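Local coordinates for CENP-V/GFA domain-containing protein (Rhodobacter sphaeroides 2.4.1, PDB 3FAC) that is of unestablished function but probably binds zinc and may act as a carbon-sulfur lyase, at residues I37-L43 / E86-V92. Residues are numbered along the deposited sequence; the frame is centred on the assembly and turned at random.
Sequences IAATARL and EEYGVNV
Strand 38-42 runs antiparallel to strand 87-91, the short axes 4.5 Å apart at closest approach and 144° between their directions, and so forms one outer edge of the five-stranded antiparallel sheet in this Gfa-family, beta-tent fold. V90 N gives a fairly straight bond to A39 O, 3.1 Å, but the return bond from A39 N to V90 O is weak; Y88 N to A41 O, 2.9 Å, lies in the carbonyl plane though bent at the hydrogen (131°). Beyond the strands the pairing continues at both ends. V92 N meets I37 O almost head-on, and L43 N reaches E86 O from above the carbonyl plane, at 3.1 Å. On the face carrying A39, A41, Y88 and V90, A41 CB lies 4.4 Å from Y88 CB and also near V90 CG2; V14 of strand 11-14 touches A41, while I12 and L46 pack on V90. L43 carries the far end. Its CG lies beside the backbone N (chi1 -75°), which brings CD2 over one face of the Y88 ring, 3.9 Å from the centroid, in a CH-pi contact, while CD1 lies against the E86 carboxylate. Cut back to an alanine here, the side chain would lose both methyls, which would probably leave the ring less firmly held, although its edge-to-face partner H78 would remain. At the opposite end one water bridges the two segments, accepting from I37 N at 2.9 Å and donating to N91 OD1, while N91 ND2 bonds to Y76 O.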
loop_
_atom_site.group_PDB
_atom_site.type_symbol
_atom_site.label_atom_id
_atom_site.label_comp_id
_atom_site.label_asym_id
_atom_site.label_seq_id
_atom_site.Cartn_x
_atom_site.Cartn_y
_atom_site.Cartn_z
ATOM N N ILE A 37 -6.684 1.257 -3.629
ATOM C CA ILE A 37 -6.165 1.086 -4.982
ATOM C C ILE A 37 -4.650 1.029 -4.819
ATOM O O ILE A 37 -4.050 1.949 -4.260
ATOM C CB ILE A 37 -6.535 2.286 -5.885
ATOM C CG1 ILE A 37 -8.047 2.311 -6.121
ATOM C CG2 ILE A 37 -5.800 2.195 -7.204
ATOM C CD1 ILE A 37 -8.533 3.479 -6.962
ATOM N N ALA A 38 -4.029 -0.045 -5.295
ATOM C CA ALA A 38 -2.588 -0.191 -5.155
ATOM C C ALA A 38 -1.786 -0.011 -6.442
ATOM O O ALA A 38 -2.335 -0.014 -7.547
ATOM C CB ALA A 38 -2.270 -1.547 -4.535
ATOM N N ALA A 39 -0.478 0.155 -6.267
ATOM C CA ALA A 39 0.480 0.320 -7.357
ATOM C C ALA A 39 1.752 -0.385 -6.893
ATOM O O ALA A 39 2.092 -0.330 -5.714
ATOM C CB ALA A 39 0.750 1.792 -7.604
ATOM N N THR A 40 2.451 -1.042 -7.812
ATOM C CA THR A 40 3.661 -1.788 -7.468
ATOM C C THR A 40 4.903 -0.947 -7.157
ATOM O O THR A 40 4.964 0.238 -7.478
ATOM C CB THR A 40 4.013 -2.791 -8.594
ATOM O OG1 THR A 40 2.901 -3.665 -8.817
ATOM C CG2 THR A 40 5.223 -3.630 -8.216
ATOM N N ALA A 41 5.887 -1.582 -6.520
ATOM C CA ALA A 41 7.152 -0.944 -6.166
ATOM C C ALA A 41 8.186 -1.997 -5.752
ATOM O O ALA A 41 7.911 -2.844 -4.905
ATOM C CB ALA A 41 6.938 0.050 -5.035
ATOM N N ARG A 42 9.372 -1.945 -6.354
ATOM C CA ARG A 42 10.435 -2.895 -6.030
ATOM C C ARG A 42 10.782 -2.799 -4.547
ATOM O O ARG A 42 10.661 -1.731 -3.946
ATOM C CB ARG A 42 11.692 -2.597 -6.853
ATOM C CG ARG A 42 11.499 -2.607 -8.361
ATOM C CD ARG A 42 12.771 -2.148 -9.063
ATOM N NE ARG A 42 12.617 -2.062 -10.513
ATOM C CZ ARG A 42 12.467 -3.112 -11.319
ATOM N NH1 ARG A 42 12.453 -4.340 -10.819
ATOM N NH2 ARG A 42 12.333 -2.930 -12.629
ATOM N N LEU A 43 11.218 -3.913 -3.963
ATOM C CA LEU A 43 11.593 -3.945 -2.550
ATOM C C LEU A 43 12.604 -2.859 -2.215
ATOM O O LEU A 43 12.512 -2.208 -1.174
ATOM C CB LEU A 43 12.203 -5.299 -2.180
ATOM C CG LEU A 43 11.304 -6.525 -2.027
ATOM C CD1 LEU A 43 12.159 -7.717 -1.615
ATOM C CD2 LEU A 43 10.229 -6.256 -0.981
ATOM N N GLU A 86 9.174 -9.781 -4.153
ATOM C CA GLU A 86 10.115 -8.707 -4.452
ATOM C C GLU A 86 9.379 -7.411 -4.770
ATOM O O GLU A 86 9.969 -6.460 -5.278
ATOM C CB GLU A 86 11.005 -9.090 -5.637
ATOM C CG GLU A 86 12.033 -10.162 -5.331
ATOM C CD GLU A 86 13.042 -9.717 -4.290
ATOM O OE1 GLU A 86 13.686 -8.664 -4.491
ATOM O OE2 GLU A 86 13.194 -10.423 -3.271
ATOM N N GLU A 87 8.085 -7.381 -4.475
ATOM C CA GLU A 87 7.284 -6.193 -4.731
ATOM C C GLU A 87 6.493 -5.760 -3.506
ATOM O O GLU A 87 6.324 -6.513 -2.548
ATOM C CB GLU A 87 6.291 -6.433 -5.876
ATOM C CG GLU A 87 6.907 -6.717 -7.227
ATOM C CD GLU A 87 5.864 -6.783 -8.326
ATOM O OE1 GLU A 87 4.832 -7.457 -8.129
ATOM O OE2 GLU A 87 6.078 -6.164 -9.390
ATOM N N TYR A 88 6.005 -4.530 -3.564
ATOM C CA TYR A 88 5.203 -3.955 -2.503
ATOM C C TYR A 88 3.947 -3.409 -3.159
ATOM O O TYR A 88 3.978 -2.989 -4.313
ATOM C CB TYR A 88 5.933 -2.791 -1.830
ATOM C CG TYR A 88 6.948 -3.152 -0.770
ATOM C CD1 TYR A 88 6.578 -3.854 0.375
ATOM C CD2 TYR A 88 8.267 -2.720 -0.877
ATOM C CE1 TYR A 88 7.500 -4.110 1.395
ATOM C CE2 TYR A 88 9.194 -2.968 0.132
ATOM C CZ TYR A 88 8.805 -3.660 1.264
ATOM O OH TYR A 88 9.721 -3.882 2.267
ATOM N N GLY A 89 2.844 -3.431 -2.425
ATOM C CA GLY A 89 1.603 -2.887 -2.933
ATOM C C GLY A 89 1.395 -1.648 -2.091
ATOM O O GLY A 89 1.290 -1.747 -0.870
ATOM N N VAL A 90 1.352 -0.480 -2.724
ATOM C CA VAL A 90 1.187 0.767 -1.986
ATOM C C VAL A 90 -0.185 1.404 -2.153
ATOM O O VAL A 90 -0.772 1.373 -3.235
ATOM C CB VAL A 90 2.252 1.805 -2.410
ATOM C CG1 VAL A 90 2.106 3.078 -1.583
ATOM C CG2 VAL A 90 3.637 1.228 -2.236
ATOM N N ASN A 91 -0.683 1.984 -1.067
ATOM C CA ASN A 91 -1.972 2.664 -1.064
ATOM C C ASN A 91 -1.773 4.010 -1.785
ATOM O O ASN A 91 -1.156 4.927 -1.234
ATOM C CB ASN A 91 -2.413 2.909 0.382
ATOM C CG ASN A 91 -3.874 3.309 0.498
ATOM O OD1 ASN A 91 -4.408 4.027 -0.344
ATOM N ND2 ASN A 91 -4.522 2.854 1.563
ATOM N N VAL A 92 -2.287 4.123 -3.008
ATOM C CA VAL A 92 -2.144 5.356 -3.787
ATOM C C VAL A 92 -2.668 6.596 -3.056
ATOM O O VAL A 92 -2.139 7.693 -3.221
ATOM C CB VAL A 92 -2.883 5.259 -5.162
ATOM C CG1 VAL A 92 -2.422 4.023 -5.927
ATOM C CG2 VAL A 92 -4.390 5.231 -4.953
HETATM O O HOH W 1 -6.386 3.841 -2.295
#